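Local coordinates for DNA alpha-glucosyltransferase (Enterobacteria phage T4, PDB 1XV5), which belongs to the GT-B clan of glycosyltransferases, with two Rossmann-like domains facing each other across a cleft that here holds uridine-5'-diphosphate, at residues T207-F212 with S295-K300; R304-T309 with E328-R333; P320-S325 with I346-E351. All blocks are in the same frame, centred on the assembly; numbering follows the deposited sequence.

Contact 1: T207-F212 with S295-K300; sequences TTWKGF and SKLNQK. With UDP (uridine-5'-diphosphate), chain C.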
loop_
_atom_site.group_PDB
_atom_site.type_symbol
_atom_site.label_atom_id
_atom_site.label_comp_id
_atom_site.label_asym_id
_atom_site.label_seq_id
_atom_site.Cartn_x
_atom_site.Cartn_y
_atom_site.Cartn_z
ATOM N N THR A 207 -3.764 -12.148 -1.830
ATOM C CA THR A 207 -5.028 -11.650 -2.355
ATOM C C THR A 207 -4.823 -11.745 -3.857
ATOM O O THR A 207 -3.845 -11.230 -4.386
ATOM C CB THR A 207 -5.290 -10.209 -1.912
ATOM O OG1 THR A 207 -5.522 -10.195 -0.498
ATOM C CG2 THR A 207 -6.515 -9.648 -2.615
ATOM N N THR A 208 -5.736 -12.422 -4.540
ATOM C CA THR A 208 -5.571 -12.640 -5.967
ATOM C C THR A 208 -5.331 -11.428 -6.861
ATOM O O THR A 208 -4.639 -11.556 -7.871
ATOM C CB THR A 208 -6.734 -13.489 -6.529
ATOM O OG1 THR A 208 -7.978 -12.836 -6.270
ATOM C CG2 THR A 208 -6.740 -14.865 -5.862
ATOM N N TRP A 209 -5.867 -10.256 -6.519
ATOM C CA TRP A 209 -5.605 -9.109 -7.389
ATOM C C TRP A 209 -4.172 -8.599 -7.282
ATOM O O TRP A 209 -3.774 -7.695 -8.017
ATOM C CB TRP A 209 -6.603 -7.954 -7.170
ATOM C CG TRP A 209 -6.705 -7.343 -5.805
ATOM C CD1 TRP A 209 -7.657 -7.613 -4.861
ATOM C CD2 TRP A 209 -5.911 -6.271 -5.275
ATOM N NE1 TRP A 209 -7.511 -6.770 -3.785
ATOM C CE2 TRP A 209 -6.448 -5.936 -4.013
ATOM C CE3 TRP A 209 -4.801 -5.556 -5.749
ATOM C CZ2 TRP A 209 -5.913 -4.914 -3.214
ATOM C CZ3 TRP A 209 -4.270 -4.536 -4.953
ATOM C CH2 TRP A 209 -4.830 -4.228 -3.702
ATOM N N LYS A 210 -3.393 -9.191 -6.379
ATOM C CA LYS A 210 -1.993 -8.806 -6.217
ATOM C C LYS A 210 -1.172 -9.527 -7.278
ATOM O O LYS A 210 0.023 -9.279 -7.428
ATOM C CB LYS A 210 -1.483 -9.184 -4.823
ATOM C CG LYS A 210 -2.118 -8.389 -3.690
ATOM C CD LYS A 210 -1.642 -6.938 -3.653
ATOM C CE LYS A 210 -2.233 -6.210 -2.451
ATOM N NZ LYS A 210 -1.785 -4.789 -2.321
ATOM N N GLY A 211 -1.825 -10.443 -7.991
ATOM C CA GLY A 211 -1.174 -11.177 -9.064
ATOM C C GLY A 211 -0.174 -12.276 -8.749
ATOM O O GLY A 211 0.735 -12.513 -9.543
ATOM N N PHE A 212 -0.318 -12.972 -7.625
ATOM C CA PHE A 212 0.642 -14.024 -7.330
ATOM C C PHE A 212 0.508 -15.230 -8.265
ATOM O O PHE A 212 1.500 -15.885 -8.572
ATOM C CB PHE A 212 0.580 -14.464 -5.851
ATOM C CG PHE A 212 -0.763 -14.972 -5.396
ATOM C CD1 PHE A 212 -1.669 -14.121 -4.769
ATOM C CD2 PHE A 212 -1.103 -16.312 -5.551
ATOM C CE1 PHE A 212 -2.896 -14.597 -4.297
ATOM C CE2 PHE A 212 -2.325 -16.802 -5.087
ATOM C CZ PHE A 212 -3.222 -15.941 -4.457
ATOM N N SER A 295 0.003 -6.302 -9.292
ATOM C CA SER A 295 -1.365 -5.935 -8.950
ATOM C C SER A 295 -2.114 -5.589 -10.234
ATOM O O SER A 295 -1.587 -4.910 -11.119
ATOM C CB SER A 295 -1.384 -4.754 -7.979
ATOM O OG SER A 295 -0.972 -5.185 -6.694
ATOM N N LYS A 296 -3.350 -6.065 -10.318
ATOM C CA LYS A 296 -4.175 -5.877 -11.506
ATOM C C LYS A 296 -5.598 -5.443 -11.175
ATOM O O LYS A 296 -6.570 -6.050 -11.641
ATOM C CB LYS A 296 -4.202 -7.192 -12.284
ATOM C CG LYS A 296 -4.576 -8.391 -11.407
ATOM C CD LYS A 296 -3.943 -9.678 -11.906
ATOM C CE LYS A 296 -4.456 -10.051 -13.281
ATOM N NZ LYS A 296 -3.791 -11.276 -13.794
ATOM N N LEU A 297 -5.719 -4.389 -10.373
ATOM C CA LEU A 297 -7.028 -3.874 -9.995
ATOM C C LEU A 297 -7.820 -3.449 -11.221
ATOM O O LEU A 297 -7.249 -3.031 -12.231
ATOM C CB LEU A 297 -6.881 -2.660 -9.071
ATOM C CG LEU A 297 -6.413 -2.908 -7.638
ATOM C CD1 LEU A 297 -6.102 -1.574 -6.976
ATOM C CD2 LEU A 297 -7.489 -3.664 -6.860
ATOM N N ASN A 298 -9.139 -3.559 -11.132
ATOM C CA ASN A 298 -9.983 -3.134 -12.235
ATOM C C ASN A 298 -9.768 -1.632 -12.407
ATOM O O ASN A 298 -9.501 -0.916 -11.440
ATOM C CB ASN A 298 -11.454 -3.416 -11.930
ATOM C CG ASN A 298 -12.375 -2.960 -13.045
ATOM O OD1 ASN A 298 -12.624 -1.765 -13.213
ATOM N ND2 ASN A 298 -12.877 -3.913 -13.825
ATOM N N GLN A 299 -9.884 -1.178 -13.648
ATOM C CA GLN A 299 -9.703 0.219 -14.020
ATOM C C GLN A 299 -10.422 1.224 -13.116
ATOM O O GLN A 299 -9.897 2.299 -12.837
ATOM C CB GLN A 299 -10.176 0.397 -15.465
ATOM C CG GLN A 299 -9.943 1.765 -16.058
ATOM C CD GLN A 299 -10.539 1.884 -17.446
ATOM O OE1 GLN A 299 -10.319 1.027 -18.302
ATOM N NE2 GLN A 299 -11.298 2.951 -17.676
ATOM N N LYS A 300 -11.622 0.876 -12.663
ATOM C CA LYS A 300 -12.408 1.773 -11.814
ATOM C C LYS A 300 -11.691 2.219 -10.542
ATOM O O LYS A 300 -11.946 3.310 -10.034
ATOM C CB LYS A 300 -13.726 1.102 -11.425
ATOM C CG LYS A 300 -13.529 -0.160 -10.606
ATOM C CD LYS A 300 -14.801 -0.988 -10.501
ATOM C CE LYS A 300 -15.840 -0.327 -9.628
ATOM N NZ LYS A 300 -17.022 -1.222 -9.469
HETATM N N1 UDP C . 4.586 -5.236 3.830
HETATM C C2 UDP C . 5.488 -5.649 4.790
HETATM N N3 UDP C . 5.426 -6.983 5.104
HETATM C C4 UDP C . 4.575 -7.926 4.557
HETATM C C5 UDP C . 3.681 -7.419 3.561
HETATM C C6 UDP C . 3.715 -6.121 3.242
HETATM O O2 UDP C . 6.287 -4.892 5.316
HETATM O O4 UDP C . 4.638 -9.093 4.941
HETATM C "C1'" UDP C . 4.586 -3.814 3.467
HETATM C "C2'" UDP C . 4.880 -3.529 1.999
HETATM O "O2'" UDP C . 6.267 -3.572 1.739
HETATM C "C3'" UDP C . 4.260 -2.144 1.867
HETATM C "C4'" UDP C . 2.979 -2.301 2.686
HETATM O "O4'" UDP C . 3.288 -3.309 3.687
HETATM O "O3'" UDP C . 5.116 -1.182 2.483
HETATM C "C5'" UDP C . 1.762 -2.736 1.894
HETATM O "O5'" UDP C . 1.224 -1.623 1.189
HETATM P PA UDP C . 0.753 -1.709 -0.332
HETATM O O1A UDP C . 0.266 -0.355 -0.671
HETATM O O2A UDP C . 1.847 -2.310 -1.140
HETATM O O3A UDP C . -0.493 -2.771 -0.351
HETATM P PB UDP C . -1.652 -3.115 0.755
HETATM O O1B UDP C . -2.886 -3.434 -0.008
HETATM O O2B UDP C . -1.102 -4.121 1.691
HETATM O O3B UDP C . -1.876 -1.750 1.536
HETATM O O HOH W 1 1.153 -6.992 -6.325
#
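Trp209 and Leu297 carry the apolar half of this contact, their side chains running side by side in the same direction. Methyl CD2 of Leu297 sits over one face of the indole, 3.6 Å from the centroid of the six-membered ring of Trp209 and 18° off its normal, a CH-pi contact displaced toward the rim on the CD2 side. The indole reaches this place because its CG stands between the backbone N and the carbonyl carbon (chi1 59°).

The backbone supplies the polar half. Lys296 N donates to Trp209 O at 2.9 Å, with an N-H...O angle of 159°, and the same oxygen takes a CA-H...O contact from Ser295 CA at 3.1 Å. One carbonyl of the short 3-10 turn 208-210 therefore holds two consecutive residues of 295-300. A water adds a second bridge, donating to Lys210 O and to Ser295 OG, at 2.8 Å from each of these two oxygens.

Lys210 directs its CB away from 295-300, yet the chain bends at its second torsion and then runs extended past Ser295 OG, which lies 3.6 Å from Lys210 CD. Its ammonium thus arrives at the uridine-5'-diphosphate, where Lys210 NZ donates to O1B at 2.9 Å and more weakly to the bridging O3A. In the second shell, Glu307 accepts a hydrogen bond from Ser295 on one carboxylate oxygen and forms a salt bridge with Lys210 through the other.

The example illustrates how two loops beyond the strand ends of a GT-B domain can shape a nucleotide pocket: the Lys210 ammonium, set between an acidic residue and the diphosphate, probably offsets part of the charge of the phosphates.

Contact 2: R304-T309 with E328-R333; sequences RSLEYT and ENLKFR. With UDP (uridine-5'-diphosphate), chain C; EDO (1,2-ethanediol), chain F.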
loop_
_atom_site.group_PDB
_atom_site.type_symbol
_atom_site.label_atom_id
_atom_site.label_comp_id
_atom_site.label_asym_id
_atom_site.label_seq_id
_atom_site.Cartn_x
_atom_site.Cartn_y
_atom_site.Cartn_z
ATOM N N ARG A 304 -4.348 7.620 -9.983
ATOM C CA ARG A 304 -2.930 8.003 -9.960
ATOM C C ARG A 304 -2.135 7.176 -8.952
ATOM O O ARG A 304 -0.914 7.219 -8.938
ATOM C CB ARG A 304 -2.751 9.477 -9.553
ATOM C CG ARG A 304 -3.283 10.523 -10.523
ATOM C CD ARG A 304 -3.005 11.930 -9.973
ATOM N NE ARG A 304 -3.663 12.148 -8.685
ATOM C CZ ARG A 304 -3.358 13.129 -7.838
ATOM N NH1 ARG A 304 -4.011 13.244 -6.687
ATOM N NH2 ARG A 304 -2.395 13.992 -8.135
ATOM N N SER A 305 -2.825 6.415 -8.113
ATOM C CA SER A 305 -2.143 5.664 -7.070
ATOM C C SER A 305 -1.444 4.347 -7.377
ATOM O O SER A 305 -2.083 3.366 -7.767
ATOM C CB SER A 305 -3.110 5.412 -5.908
ATOM O OG SER A 305 -3.674 6.619 -5.433
ATOM N N LEU A 306 -0.124 4.335 -7.209
ATOM C CA LEU A 306 0.627 3.095 -7.334
ATOM C C LEU A 306 0.578 2.665 -5.874
ATOM O O LEU A 306 0.162 3.449 -5.010
ATOM C CB LEU A 306 2.081 3.331 -7.753
ATOM C CG LEU A 306 2.348 3.419 -9.257
ATOM C CD1 LEU A 306 3.814 3.762 -9.489
ATOM C CD2 LEU A 306 1.986 2.088 -9.928
ATOM N N GLU A 307 0.977 1.434 -5.592
ATOM C CA GLU A 307 0.972 0.934 -4.223
ATOM C C GLU A 307 2.374 1.023 -3.641
ATOM O O GLU A 307 3.344 1.246 -4.368
ATOM C CB GLU A 307 0.488 -0.513 -4.207
ATOM C CG GLU A 307 -0.928 -0.654 -4.712
ATOM C CD GLU A 307 -1.390 -2.090 -4.751
ATOM O OE1 GLU A 307 -1.063 -2.801 -5.725
ATOM O OE2 GLU A 307 -2.069 -2.504 -3.792
ATOM N N TYR A 308 2.486 0.860 -2.329
ATOM C CA TYR A 308 3.796 0.937 -1.704
ATOM C C TYR A 308 4.779 -0.087 -2.248
ATOM O O TYR A 308 5.947 0.233 -2.448
ATOM C CB TYR A 308 3.671 0.824 -0.185
ATOM C CG TYR A 308 3.217 2.128 0.424
ATOM C CD1 TYR A 308 1.957 2.256 1.001
ATOM C CD2 TYR A 308 4.027 3.265 0.349
ATOM C CE1 TYR A 308 1.510 3.491 1.484
ATOM C CE2 TYR A 308 3.590 4.495 0.824
ATOM C CZ TYR A 308 2.335 4.603 1.386
ATOM O OH TYR A 308 1.903 5.834 1.831
ATOM N N THR A 309 4.323 -1.311 -2.503
ATOM C CA THR A 309 5.239 -2.307 -3.041
ATOM C C THR A 309 5.757 -1.872 -4.411
ATOM O O THR A 309 6.868 -2.228 -4.787
ATOM C CB THR A 309 4.594 -3.710 -3.137
ATOM O OG1 THR A 309 3.304 -3.614 -3.749
ATOM C CG2 THR A 309 4.456 -4.322 -1.741
ATOM N N GLU A 328 -1.191 1.115 -17.772
ATOM C CA GLU A 328 -2.041 1.740 -18.780
ATOM C C GLU A 328 -3.217 2.480 -18.147
ATOM O O GLU A 328 -3.674 3.500 -18.674
ATOM C CB GLU A 328 -2.584 0.681 -19.749
ATOM C CG GLU A 328 -1.536 0.100 -20.687
ATOM C CD GLU A 328 -2.064 -1.058 -21.517
ATOM O OE1 GLU A 328 -1.392 -1.433 -22.500
ATOM O OE2 GLU A 328 -3.140 -1.599 -21.182
ATOM N N ASN A 329 -3.694 1.967 -17.016
ATOM C CA ASN A 329 -4.841 2.539 -16.317
ATOM C C ASN A 329 -4.510 3.644 -15.320
ATOM O O ASN A 329 -5.413 4.320 -14.824
ATOM C CB ASN A 329 -5.610 1.430 -15.587
ATOM C CG ASN A 329 -6.220 0.413 -16.533
ATOM O OD1 ASN A 329 -6.532 -0.714 -16.135
ATOM N ND2 ASN A 329 -6.407 0.805 -17.785
ATOM N N LEU A 330 -3.231 3.820 -15.010
ATOM C CA LEU A 330 -2.817 4.857 -14.071
ATOM C C LEU A 330 -2.230 6.046 -14.818
ATOM O O LEU A 330 -1.603 5.880 -15.861
ATOM C CB LEU A 330 -1.779 4.310 -13.087
ATOM C CG LEU A 330 -2.314 3.407 -11.973
ATOM C CD1 LEU A 330 -1.151 2.812 -11.205
ATOM C CD2 LEU A 330 -3.220 4.219 -11.046
ATOM N N LYS A 331 -2.434 7.240 -14.268
ATOM C CA LYS A 331 -1.929 8.464 -14.874
ATOM C C LYS A 331 -0.791 9.089 -14.066
ATOM O O LYS A 331 -0.863 9.195 -12.842
ATOM C CB LYS A 331 -3.061 9.481 -15.028
ATOM C CG LYS A 331 -4.177 9.043 -15.963
ATOM C CD LYS A 331 -5.176 10.168 -16.172
ATOM C CE LYS A 331 -6.323 9.748 -17.076
ATOM N NZ LYS A 331 -7.229 8.766 -16.417
ATOM N N PHE A 332 0.248 9.508 -14.782
ATOM C CA PHE A 332 1.438 10.131 -14.202
ATOM C C PHE A 332 1.044 11.419 -13.476
ATOM O O PHE A 332 0.316 12.248 -14.015
ATOM C CB PHE A 332 2.426 10.420 -15.343
ATOM C CG PHE A 332 3.799 10.846 -14.901
ATOM C CD1 PHE A 332 4.341 10.417 -13.691
ATOM C CD2 PHE A 332 4.588 11.620 -15.746
ATOM C CE1 PHE A 332 5.651 10.750 -13.333
ATOM C CE2 PHE A 332 5.893 11.959 -15.405
ATOM C CZ PHE A 332 6.430 11.522 -14.194
ATOM N N ARG A 333 1.523 11.583 -12.248
ATOM C CA ARG A 333 1.200 12.773 -11.460
ATOM C C ARG A 333 1.585 14.064 -12.183
ATOM O O ARG A 333 0.868 15.065 -12.120
ATOM C CB ARG A 333 1.931 12.720 -10.116
ATOM C CG ARG A 333 1.540 13.827 -9.125
ATOM C CD ARG A 333 2.494 13.851 -7.926
ATOM N NE ARG A 333 3.855 14.176 -8.349
ATOM C CZ ARG A 333 4.296 15.408 -8.580
ATOM N NH1 ARG A 333 3.489 16.451 -8.414
ATOM N NH2 ARG A 333 5.533 15.595 -9.015
HETATM N N1 UDP C . 4.586 -5.236 3.830
HETATM C C2 UDP C . 5.488 -5.649 4.790
HETATM N N3 UDP C . 5.426 -6.983 5.104
HETATM C C4 UDP C . 4.575 -7.926 4.557
HETATM C C5 UDP C . 3.681 -7.419 3.561
HETATM C C6 UDP C . 3.715 -6.121 3.242
HETATM O O2 UDP C . 6.287 -4.892 5.316
HETATM O O4 UDP C . 4.638 -9.093 4.941
HETATM C "C1'" UDP C . 4.586 -3.814 3.467
HETATM C "C2'" UDP C . 4.880 -3.529 1.999
HETATM O "O2'" UDP C . 6.267 -3.572 1.739
HETATM C "C3'" UDP C . 4.260 -2.144 1.867
HETATM C "C4'" UDP C . 2.979 -2.301 2.686
HETATM O "O4'" UDP C . 3.288 -3.309 3.687
HETATM O "O3'" UDP C . 5.116 -1.182 2.483
HETATM C "C5'" UDP C . 1.762 -2.736 1.894
HETATM O "O5'" UDP C . 1.224 -1.623 1.189
HETATM P PA UDP C . 0.753 -1.709 -0.332
HETATM O O1A UDP C . 0.266 -0.355 -0.671
HETATM O O2A UDP C . 1.847 -2.310 -1.140
HETATM O O3A UDP C . -0.493 -2.771 -0.351
HETATM P PB UDP C . -1.652 -3.115 0.755
HETATM O O1B UDP C . -2.886 -3.434 -0.008
HETATM O O2B UDP C . -1.102 -4.121 1.691
HETATM O O3B UDP C . -1.876 -1.750 1.536
HETATM C C1 EDO F . 6.240 19.029 -9.280
HETATM O O1 EDO F . 6.034 18.087 -10.346
HETATM C C2 EDO F . 4.960 19.262 -8.467
HETATM O O2 EDO F . 3.964 19.967 -9.226
HETATM O O HOH W 2 -1.469 15.284 -10.605
#
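Leu330 lays methyl CD1 against CD2 of Leu306, the two leucines crossing at a slant and pressing together at 3.5 Å, tighter than usual for two carbons. Its other methyl rests on backbone: Leu330 CD2 lies 3.6 Å from Ser305 O and also touches the amide of Arg304. A buried leucine just past the end of helix 324-329 thereby covers the chain that leads into helix 308-316.

Arg304 meets the other segment with its aliphatic part, CG being 3.6 Å from Lys331 O. The chain then bends at chi3 (-61°), bringing its end to a water that accepts from NH2 of Arg304 at 2.9 Å and donates a hydrogen bond to Arg333 O. Glu394 forms a salt bridge with Arg304 NH1, to which Asn174 is also hydrogen-bonded. The guanidinium of Arg333 is turned 54° from that of Arg304, and their charged atoms do not touch.

Further along, the start of helix 308-316 meets the alpha phosphate of uridine-5'-diphosphate: Tyr308 N donates to O1A and Thr309 N to O2A, each at 3.0 Å. Glu307 occupies the N-cap position. Two neighbouring amides at a helix N-terminus, where the peptide dipoles present their positive end, probably help stabilise the charge of the phosphate.

Contact 3: P320-S325 with I346-E351; sequences PVFWKS and IIWFDE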
loop_
_atom_site.group_PDB
_atom_site.type_symbol
_atom_site.label_atom_id
_atom_site.label_comp_id
_atom_site.label_asym_id
_atom_site.label_seq_id
_atom_site.Cartn_x
_atom_site.Cartn_y
_atom_site.Cartn_z
ATOM N N PRO A 320 11.997 -2.720 -11.705
ATOM C CA PRO A 320 10.579 -2.988 -11.449
ATOM C C PRO A 320 9.864 -3.667 -12.605
ATOM O O PRO A 320 9.978 -3.244 -13.756
ATOM C CB PRO A 320 9.993 -1.597 -11.186
ATOM C CG PRO A 320 11.173 -0.764 -10.793
ATOM C CD PRO A 320 12.260 -1.271 -11.708
ATOM N N VAL A 321 9.127 -4.723 -12.291
ATOM C CA VAL A 321 8.343 -5.421 -13.294
ATOM C C VAL A 321 6.908 -5.270 -12.790
ATOM O O VAL A 321 6.537 -5.875 -11.785
ATOM C CB VAL A 321 8.734 -6.909 -13.389
ATOM C CG1 VAL A 321 7.855 -7.612 -14.420
ATOM C CG2 VAL A 321 10.215 -7.034 -13.778
ATOM N N PHE A 322 6.125 -4.436 -13.478
ATOM C CA PHE A 322 4.735 -4.161 -13.101
ATOM C C PHE A 322 3.731 -4.725 -14.108
ATOM O O PHE A 322 4.070 -4.983 -15.261
ATOM C CB PHE A 322 4.470 -2.649 -13.017
ATOM C CG PHE A 322 5.262 -1.912 -11.960
ATOM C CD1 PHE A 322 5.932 -2.585 -10.944
ATOM C CD2 PHE A 322 5.286 -0.515 -11.967
ATOM C CE1 PHE A 322 6.615 -1.879 -9.945
ATOM C CE2 PHE A 322 5.962 0.201 -10.978
ATOM C CZ PHE A 322 6.629 -0.481 -9.963
ATOM N N TRP A 323 2.486 -4.879 -13.663
ATOM C CA TRP A 323 1.409 -5.382 -14.516
ATOM C C TRP A 323 1.092 -4.319 -15.568
ATOM O O TRP A 323 0.749 -3.186 -15.233
ATOM C CB TRP A 323 0.169 -5.676 -13.663
ATOM C CG TRP A 323 -0.950 -6.349 -14.398
ATOM C CD1 TRP A 323 -2.128 -5.787 -14.792
ATOM C CD2 TRP A 323 -1.001 -7.719 -14.809
ATOM N NE1 TRP A 323 -2.914 -6.723 -15.424
ATOM C CE2 TRP A 323 -2.247 -7.918 -15.447
ATOM C CE3 TRP A 323 -0.115 -8.801 -14.699
ATOM C CZ2 TRP A 323 -2.630 -9.157 -15.975
ATOM C CZ3 TRP A 323 -0.497 -10.035 -15.223
ATOM C CH2 TRP A 323 -1.746 -10.200 -15.853
ATOM N N LYS A 324 1.204 -4.691 -16.839
ATOM C CA LYS A 324 0.955 -3.761 -17.940
ATOM C C LYS A 324 -0.338 -2.950 -17.863
ATOM O O LYS A 324 -0.302 -1.717 -17.930
ATOM C CB LYS A 324 0.997 -4.516 -19.273
ATOM C CG LYS A 324 0.898 -3.614 -20.499
ATOM C CD LYS A 324 0.912 -4.431 -21.786
ATOM C CE LYS A 324 0.938 -3.527 -23.010
ATOM N NZ LYS A 324 0.875 -4.297 -24.282
ATOM N N SER A 325 -1.478 -3.624 -17.726
ATOM C CA SER A 325 -2.754 -2.914 -17.685
ATOM C C SER A 325 -2.835 -1.902 -16.550
ATOM O O SER A 325 -3.532 -0.898 -16.669
ATOM C CB SER A 325 -3.930 -3.894 -17.592
ATOM O OG SER A 325 -4.068 -4.425 -16.287
ATOM N N ILE A 346 10.770 0.827 -16.370
ATOM C CA ILE A 346 9.900 -0.203 -15.813
ATOM C C ILE A 346 9.581 -1.242 -16.884
ATOM O O ILE A 346 9.333 -0.894 -18.039
ATOM C CB ILE A 346 8.565 0.403 -15.319
ATOM C CG1 ILE A 346 8.824 1.330 -14.129
ATOM C CG2 ILE A 346 7.584 -0.715 -14.957
ATOM C CD1 ILE A 346 7.655 2.254 -13.794
ATOM N N ILE A 347 9.607 -2.513 -16.505
ATOM C CA ILE A 347 9.274 -3.581 -17.441
ATOM C C ILE A 347 7.796 -3.873 -17.226
ATOM O O ILE A 347 7.389 -4.263 -16.131
ATOM C CB ILE A 347 10.106 -4.849 -17.168
ATOM C CG1 ILE A 347 11.580 -4.560 -17.473
ATOM C CG2 ILE A 347 9.580 -6.016 -18.008
ATOM C CD1 ILE A 347 12.526 -5.723 -17.226
ATOM N N TRP A 348 6.988 -3.663 -18.260
ATOM C CA TRP A 348 5.555 -3.898 -18.134
ATOM C C TRP A 348 5.168 -5.324 -18.501
ATOM O O TRP A 348 5.049 -5.678 -19.674
ATOM C CB TRP A 348 4.775 -2.883 -18.980
ATOM C CG TRP A 348 5.036 -1.458 -18.555
ATOM C CD1 TRP A 348 5.838 -0.545 -19.183
ATOM C CD2 TRP A 348 4.529 -0.806 -17.382
ATOM N NE1 TRP A 348 5.860 0.635 -18.472
ATOM C CE2 TRP A 348 5.067 0.500 -17.363
ATOM C CE3 TRP A 348 3.674 -1.202 -16.345
ATOM C CZ2 TRP A 348 4.777 1.417 -16.344
ATOM C CZ3 TRP A 348 3.386 -0.288 -15.329
ATOM C CH2 TRP A 348 3.938 1.006 -15.339
ATOM N N PHE A 349 4.987 -6.133 -17.463
ATOM C CA PHE A 349 4.617 -7.537 -17.584
ATOM C C PHE A 349 3.365 -7.679 -18.438
ATOM O O PHE A 349 2.314 -7.145 -18.098
ATOM C CB PHE A 349 4.372 -8.099 -16.184
ATOM C CG PHE A 349 4.174 -9.587 -16.143
ATOM C CD1 PHE A 349 2.952 -10.153 -16.496
ATOM C CD2 PHE A 349 5.208 -10.420 -15.733
ATOM C CE1 PHE A 349 2.761 -11.535 -16.437
ATOM C CE2 PHE A 349 5.031 -11.802 -15.670
ATOM C CZ PHE A 349 3.802 -12.360 -16.023
ATOM N N ASP A 350 3.483 -8.413 -19.540
ATOM C CA ASP A 350 2.365 -8.609 -20.458
ATOM C C ASP A 350 1.937 -10.070 -20.459
ATOM O O ASP A 350 2.629 -10.924 -21.018
ATOM C CB ASP A 350 2.781 -8.203 -21.874
ATOM C CG ASP A 350 1.606 -8.124 -22.827
ATOM O OD1 ASP A 350 0.558 -8.733 -22.530
ATOM O OD2 ASP A 350 1.736 -7.462 -23.877
ATOM N N GLU A 351 0.794 -10.359 -19.846
ATOM C CA GLU A 351 0.312 -11.734 -19.776
ATOM C C GLU A 351 0.037 -12.320 -21.160
ATOM O O GLU A 351 0.021 -13.539 -21.329
ATOM C CB GLU A 351 -0.959 -11.814 -18.926
ATOM C CG GLU A 351 -2.219 -11.357 -19.637
ATOM C CD GLU A 351 -3.467 -11.579 -18.799
ATOM O OE1 GLU A 351 -3.575 -12.653 -18.169
ATOM O OE2 GLU A 351 -4.340 -10.686 -18.779
#
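Strands 320-323 and 347-349 run parallel, their short axes 4.4 Å apart at closest approach and 37° apart in direction; Val321 is bridged to Ile347, Phe322 to Trp348 and Trp323 to Phe349. Ile347 N donates to Pro320 O and Ile347 O accepts from Phe322 N, both at 2.9 Å; the ladder continues from Phe349 N to Phe322 O and ends where Phe349 O takes the amide of Lys324, the first residue of helix 324-329.

On one face of the sheet, Phe322 turns its ring edge toward the face of Trp348 in an offset edge-to-face pair, with the planes at 68° and Phe322 CB 3.5 Å from Trp348 CZ3. Ile346 CG2 touches both rings, lying over the centre of the Trp348 ring. The other face gathers Val321, Ile347, Trp323 and Phe349. There the two rings meet rim to rim, Trp323 CZ3 being 3.7 Å from Phe349 CD1, while Glu351 CB packs on Trp323 CH2 at 3.6 Å. Beyond the strands, the fully extended Lys324 runs alongside Asp350 and forms a salt bridge, Lys324 NZ to Asp350 OD2 at 3.3 Å, whose hydrogen bond is weak; OD1 of Asp350 is bound by the amide of Asn352.

Within this chain, 347-349 is an outermost strand of the second Rossmann-like sheet, completing the beta-alpha-beta unit 319-323, 324-329, 347-349. Strand 288-293 flanks 319-323 on its other side, helix 354-365 packs on Ile347 and Phe349, and helix 368-386 touches Pro320 and Ile346.

Overall arrangement
All three contacts belong to the same Rossmann-like domain, but they sample different depths of it. Contact 3 is the buried one, joining two neighbouring strands by a backbone ladder and aromatic packing, with its single salt bridge beyond the strand ends. Contacts 1 and 2 are partly buried and made mostly of loops, and both touch uridine-5'-diphosphate, the first through a lysine ammonium, the second through amides at a helix start. Glu307 of contact 2 ties them together by gripping Lys210 and Ser295 of contact 1. Helix 324-329 is shared by contacts 2 and 3, and Trp323 of contact 3 packs against Ser295 and Lys296 of contact 1.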